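Long-range contact in phiAB6 tailspike (Unidentified phage, PDB 5JS4), which probably recognises and fragments the exopolysaccharide of Acinetobacter baumannii as the trimeric tailspike of the phage: residues Tyr179-Arg191 with Arg201-Val213. Sequence-based numbering, arbitrary orientation.
Sequences YFNPEIVYPKNAR and RSTVVNNTSNPNV
Tyr186 and Asn207 meet as an isolated antiparallel hydrogen-bonded pair, Tyr186 N giving to Asn207 O and Asn207 N to Tyr186 O, both at 2.9 Å. A second antiparallel pairing, one residue out of register, joins Arg191 and Arg201 as a non-hydrogen-bonded pair; next to it Ser202 N donates to Ala190 O and Ser202 O receives Asn189 N at 2.7 Å. Between the two pairings the chain runs through the type II turn Pro187-Ala190 on one side and the loop Thr203-Asn206 on the other.

The side chains add their own contacts. Phe180, its CG turned away from the backbone N (chi1 178°), lays its ring over Asn210: ring and amide planes are stacked, 7° apart, and Asn210 CA sits over the same face, a CH-pi contact 3.6 Å from the ring centroid. The Asn210 amide is held by its own segment, since OD1 accepts from both N and ND2 of Asn212, the former an Asx turn; Asn212 OD1 in turn accepts from Asp195 N. Pro211 CD touches Phe180 CD1 at 3.5 Å. In the middle, Asn207 ND2 donates to Ser202 OG, which in turn donates to Val204 O, while Asn207 OD1 takes two bonds from Ser209, so the amide is fixed at both ends. At the far end Arg201 NH2 reaches Asn189 OD1 only weakly (3.5 Å), and a water links Arg201 NE, Asn189 OD1 and Ser202 O. Arg201 NH1 forms a salt bridge with Asp198 and Asn189 ND2 a hydrogen bond with Tyr179 OH, both of the second subunit. Arg191 crosses Arg201 there, its NH2 bonded to Gly197 O of that subunit.

The loops flanking strands 191-193 and 199-202 thus pack against the small antiparallel sheet that these strands form with 218-220, at the N-terminal end of the ordered chain, where tailspike subunits meet.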
loop_
_atom_site.group_PDB
_atom_site.type_symbol
_atom_site.label_atom_id
_atom_site.label_comp_id
_atom_site.label_asym_id
_atom_site.label_seq_id
_atom_site.Cartn_x
_atom_site.Cartn_y
_atom_site.Cartn_z
ATOM N N TYR A 179 -36.102 -23.027 63.767
ATOM C CA TYR A 179 -34.705 -23.429 63.751
ATOM C C TYR A 179 -34.599 -24.937 63.942
ATOM O O TYR A 179 -35.587 -25.605 64.262
ATOM C CB TYR A 179 -33.930 -22.695 64.842
ATOM C CG TYR A 179 -33.846 -21.198 64.632
ATOM C CD1 TYR A 179 -33.136 -20.665 63.560
ATOM C CD2 TYR A 179 -34.459 -20.313 65.516
ATOM C CE1 TYR A 179 -33.047 -19.296 63.367
ATOM C CE2 TYR A 179 -34.376 -18.942 65.331
ATOM C CZ TYR A 179 -33.666 -18.440 64.258
ATOM O OH TYR A 179 -33.574 -17.081 64.066
ATOM N N PHE A 180 -33.401 -25.473 63.740
ATOM C CA PHE A 180 -33.170 -26.907 63.895
ATOM C C PHE A 180 -33.459 -27.364 65.325
ATOM O O PHE A 180 -33.120 -26.675 66.289
ATOM C CB PHE A 180 -31.733 -27.275 63.514
ATOM C CG PHE A 180 -31.415 -28.734 63.696
ATOM C CD1 PHE A 180 -31.847 -29.673 62.771
ATOM C CD2 PHE A 180 -30.693 -29.167 64.800
ATOM C CE1 PHE A 180 -31.562 -31.019 62.938
ATOM C CE2 PHE A 180 -30.408 -30.511 64.975
ATOM C CZ PHE A 180 -30.840 -31.437 64.042
ATOM N N ASN A 181 -34.088 -28.531 65.435
ATOM C CA ASN A 181 -34.439 -29.146 66.709
ATOM C C ASN A 181 -33.991 -30.607 66.662
ATOM O O ASN A 181 -34.487 -31.373 65.840
ATOM C CB ASN A 181 -35.952 -29.045 66.922
ATOM C CG ASN A 181 -36.414 -29.618 68.255
ATOM O OD1 ASN A 181 -35.725 -30.423 68.884
ATOM N ND2 ASN A 181 -37.605 -29.210 68.685
ATOM N N PRO A 182 -33.052 -31.005 67.543
ATOM C CA PRO A 182 -32.516 -32.371 67.463
ATOM C C PRO A 182 -33.521 -33.492 67.773
ATOM O O PRO A 182 -33.238 -34.656 67.485
ATOM C CB PRO A 182 -31.376 -32.364 68.489
ATOM C CG PRO A 182 -31.714 -31.270 69.438
ATOM C CD PRO A 182 -32.440 -30.231 68.637
ATOM N N GLU A 183 -34.677 -33.142 68.336
ATOM C CA GLU A 183 -35.728 -34.114 68.651
ATOM C C GLU A 183 -36.610 -34.452 67.445
ATOM O O GLU A 183 -37.397 -35.396 67.496
ATOM C CB GLU A 183 -36.624 -33.576 69.774
ATOM C CG GLU A 183 -35.896 -33.199 71.059
ATOM C CD GLU A 183 -35.280 -34.387 71.774
ATOM O OE1 GLU A 183 -35.728 -35.531 71.548
ATOM O OE2 GLU A 183 -34.345 -34.172 72.575
ATOM N N ILE A 184 -36.476 -33.682 66.366
ATOM C CA ILE A 184 -37.388 -33.770 65.227
ATOM C C ILE A 184 -36.796 -34.591 64.084
ATOM O O ILE A 184 -35.594 -34.547 63.827
ATOM C CB ILE A 184 -37.745 -32.355 64.714
ATOM C CG1 ILE A 184 -38.358 -31.514 65.843
ATOM C CG2 ILE A 184 -38.690 -32.414 63.517
ATOM C CD1 ILE A 184 -39.656 -32.046 66.418
ATOM N N VAL A 185 -37.659 -35.340 63.405
ATOM C CA VAL A 185 -37.290 -36.042 62.184
ATOM C C VAL A 185 -37.890 -35.266 61.015
ATOM O O VAL A 185 -39.113 -35.159 60.894
ATOM C CB VAL A 185 -37.824 -37.486 62.178
ATOM C CG1 VAL A 185 -37.359 -38.222 60.929
ATOM C CG2 VAL A 185 -37.374 -38.226 63.432
ATOM N N TYR A 186 -37.028 -34.720 60.162
ATOM C CA TYR A 186 -37.476 -33.871 59.064
ATOM C C TYR A 186 -37.698 -34.703 57.810
ATOM O O TYR A 186 -36.771 -35.351 57.327
ATOM C CB TYR A 186 -36.459 -32.766 58.801
ATOM C CG TYR A 186 -36.264 -31.877 60.001
ATOM C CD1 TYR A 186 -37.140 -30.830 60.267
ATOM C CD2 TYR A 186 -35.218 -32.098 60.891
ATOM C CE1 TYR A 186 -36.975 -30.023 61.375
ATOM C CE2 TYR A 186 -35.041 -31.295 62.002
ATOM C CZ TYR A 186 -35.921 -30.257 62.239
ATOM O OH TYR A 186 -35.747 -29.460 63.344
ATOM N N PRO A 187 -38.933 -34.694 57.276
ATOM C CA PRO A 187 -39.193 -35.446 56.055
ATOM C C PRO A 187 -38.573 -34.780 54.834
ATOM O O PRO A 187 -38.123 -33.630 54.904
ATOM C CB PRO A 187 -40.720 -35.437 55.955
ATOM C CG PRO A 187 -41.127 -34.186 56.645
ATOM C CD PRO A 187 -40.138 -33.995 57.760
ATOM N N LYS A 188 -38.549 -35.507 53.722
ATOM C CA LYS A 188 -38.064 -34.956 52.468
ATOM C C LYS A 188 -38.884 -33.712 52.139
ATOM O O LYS A 188 -40.097 -33.698 52.334
ATOM C CB LYS A 188 -38.178 -35.989 51.343
ATOM C CG LYS A 188 -37.516 -35.569 50.040
ATOM C CD LYS A 188 -37.481 -36.721 49.049
ATOM C CE LYS A 188 -36.811 -36.314 47.747
ATOM N NZ LYS A 188 -36.613 -37.483 46.846
ATOM N N ASN A 189 -38.195 -32.666 51.685
ATOM C CA ASN A 189 -38.805 -31.376 51.314
ATOM C C ASN A 189 -39.194 -30.463 52.481
ATOM O O ASN A 189 -39.691 -29.361 52.252
ATOM C CB ASN A 189 -40.011 -31.566 50.385
ATOM C CG ASN A 189 -39.666 -32.351 49.137
ATOM O OD1 ASN A 189 -38.617 -32.129 48.528
ATOM N ND2 ASN A 189 -40.550 -33.260 48.737
ATOM N N ALA A 190 -38.963 -30.895 53.719
ATOM C CA ALA A 190 -39.219 -30.035 54.872
ATOM C C ALA A 190 -38.289 -28.827 54.835
ATOM O O ALA A 190 -37.121 -28.946 54.456
ATOM C CB ALA A 190 -39.031 -30.807 56.167
ATOM N N ARG A 191 -38.813 -27.665 55.220
ATOM C CA ARG A 191 -38.013 -26.448 55.282
ATOM C C ARG A 191 -37.912 -25.921 56.706
ATOM O O ARG A 191 -38.902 -25.878 57.442
ATOM C CB ARG A 191 -38.584 -25.378 54.351
ATOM C CG ARG A 191 -38.647 -25.863 52.916
ATOM C CD ARG A 191 -38.798 -24.753 51.902
ATOM N NE ARG A 191 -38.918 -25.335 50.569
ATOM C CZ ARG A 191 -38.735 -24.686 49.420
ATOM N NH1 ARG A 191 -38.403 -23.395 49.401
ATOM N NH2 ARG A 191 -38.879 -25.347 48.277
ATOM N N ARG A 201 -33.771 -26.780 52.773
ATOM C CA ARG A 201 -34.775 -27.751 52.375
ATOM C C ARG A 201 -34.143 -29.133 52.454
ATOM O O ARG A 201 -33.048 -29.338 51.938
ATOM C CB ARG A 201 -35.204 -27.438 50.944
ATOM C CG ARG A 201 -35.992 -28.511 50.217
ATOM C CD ARG A 201 -36.238 -28.041 48.796
ATOM N NE ARG A 201 -36.891 -29.040 47.964
ATOM C CZ ARG A 201 -37.376 -28.806 46.745
ATOM N NH1 ARG A 201 -37.284 -27.597 46.199
ATOM N NH2 ARG A 201 -37.954 -29.789 46.065
ATOM N N SER A 202 -34.824 -30.075 53.098
ATOM C CA SER A 202 -34.323 -31.444 53.172
ATOM C C SER A 202 -34.488 -32.146 51.831
ATOM O O SER A 202 -35.561 -32.100 51.227
ATOM C CB SER A 202 -35.049 -32.240 54.249
ATOM O OG SER A 202 -34.539 -33.564 54.297
ATOM N N THR A 203 -33.422 -32.798 51.379
ATOM C CA THR A 203 -33.437 -33.540 50.121
ATOM C C THR A 203 -33.526 -35.049 50.354
ATOM O O THR A 203 -33.510 -35.828 49.396
ATOM C CB THR A 203 -32.183 -33.226 49.282
ATOM O OG1 THR A 203 -31.003 -33.596 50.006
ATOM C CG2 THR A 203 -32.123 -31.740 48.944
ATOM N N VAL A 204 -33.631 -35.455 51.621
ATOM C CA VAL A 204 -33.704 -36.872 51.983
ATOM C C VAL A 204 -34.807 -37.136 53.006
ATOM O O VAL A 204 -35.200 -36.246 53.762
ATOM C CB VAL A 204 -32.359 -37.390 52.541
ATOM C CG1 VAL A 204 -31.272 -37.289 51.482
ATOM C CG2 VAL A 204 -31.950 -36.635 53.799
ATOM N N VAL A 205 -35.296 -38.374 53.019
ATOM C CA VAL A 205 -36.263 -38.821 54.021
ATOM C C VAL A 205 -35.557 -39.018 55.359
ATOM O O VAL A 205 -34.340 -39.181 55.401
ATOM C CB VAL A 205 -36.961 -40.144 53.615
ATOM C CG1 VAL A 205 -37.645 -39.996 52.262
ATOM C CG2 VAL A 205 -35.978 -41.312 53.595
ATOM N N ASN A 206 -36.327 -38.999 56.445
ATOM C CA ASN A 206 -35.803 -39.280 57.787
ATOM C C ASN A 206 -34.573 -38.450 58.145
ATOM O O ASN A 206 -33.611 -38.970 58.710
ATOM C CB ASN A 206 -35.463 -40.772 57.933
ATOM C CG ASN A 206 -36.656 -41.679 57.711
ATOM O OD1 ASN A 206 -36.554 -42.690 57.011
ATOM N ND2 ASN A 206 -37.788 -41.337 58.315
ATOM N N ASN A 207 -34.602 -37.161 57.823
ATOM C CA ASN A 207 -33.436 -36.310 58.037
ATOM C C ASN A 207 -33.313 -35.889 59.501
ATOM O O ASN A 207 -34.189 -35.212 60.039
ATOM C CB ASN A 207 -33.490 -35.086 57.120
ATOM C CG ASN A 207 -32.140 -34.415 56.952
ATOM O OD1 ASN A 207 -31.253 -34.537 57.801
ATOM N ND2 ASN A 207 -31.978 -33.692 55.851
ATOM N N THR A 208 -32.222 -36.309 60.140
ATOM C CA THR A 208 -31.949 -35.959 61.531
ATOM C C THR A 208 -30.598 -35.255 61.682
ATOM O O THR A 208 -30.076 -35.142 62.791
ATOM C CB THR A 208 -31.981 -37.213 62.428
ATOM O OG1 THR A 208 -30.991 -38.146 61.981
ATOM C CG2 THR A 208 -33.353 -37.873 62.379
ATOM N N SER A 209 -30.040 -34.784 60.567
ATOM C CA SER A 209 -28.753 -34.098 60.575
ATOM C C SER A 209 -28.968 -32.599 60.758
ATOM O O SER A 209 -29.880 -32.017 60.174
ATOM C CB SER A 209 -27.991 -34.364 59.275
ATOM O OG SER A 209 -28.686 -33.838 58.157
ATOM N N ASN A 210 -28.121 -31.989 61.578
ATOM C CA ASN A 210 -28.180 -30.559 61.841
ATOM C C ASN A 210 -27.533 -29.793 60.687
ATOM O O ASN A 210 -26.318 -29.864 60.502
ATOM C CB ASN A 210 -27.459 -30.258 63.159
ATOM C CG ASN A 210 -27.545 -28.797 63.564
ATOM O OD1 ASN A 210 -28.043 -27.953 62.818
ATOM N ND2 ASN A 210 -27.051 -28.493 64.759
ATOM N N PRO A 211 -28.337 -29.039 59.912
ATOM C CA PRO A 211 -27.780 -28.354 58.745
ATOM C C PRO A 211 -26.776 -27.247 59.092
ATOM O O PRO A 211 -26.003 -26.840 58.228
ATOM C CB PRO A 211 -29.016 -27.775 58.054
ATOM C CG PRO A 211 -30.001 -27.583 59.149
ATOM C CD PRO A 211 -29.761 -28.713 60.111
ATOM N N ASN A 212 -26.792 -26.780 60.340
ATOM C CA ASN A 212 -25.842 -25.766 60.812
ATOM C C ASN A 212 -24.405 -26.272 60.890
ATOM O O ASN A 212 -23.468 -25.484 60.788
ATOM C CB ASN A 212 -26.263 -25.234 62.181
ATOM C CG ASN A 212 -27.584 -24.491 62.132
ATOM O OD1 ASN A 212 -27.656 -23.372 61.626
ATOM N ND2 ASN A 212 -28.637 -25.113 62.653
ATOM N N VAL A 213 -24.241 -27.581 61.081
ATOM C CA VAL A 213 -22.909 -28.203 61.120
ATOM C C VAL A 213 -22.679 -29.224 59.998
ATOM O O VAL A 213 -21.534 -29.570 59.708
ATOM C CB VAL A 213 -22.625 -28.871 62.489
ATOM C CG1 VAL A 213 -22.678 -27.838 63.606
ATOM C CG2 VAL A 213 -23.594 -30.014 62.771
HETATM O O HOH W 1 -31.216 -23.849 62.882
HETATM O O HOH W 2 -31.031 -34.613 65.419
HETATM O O HOH W 3 -34.109 -38.533 48.300
HETATM O O HOH W 4 -35.864 -31.475 48.429
#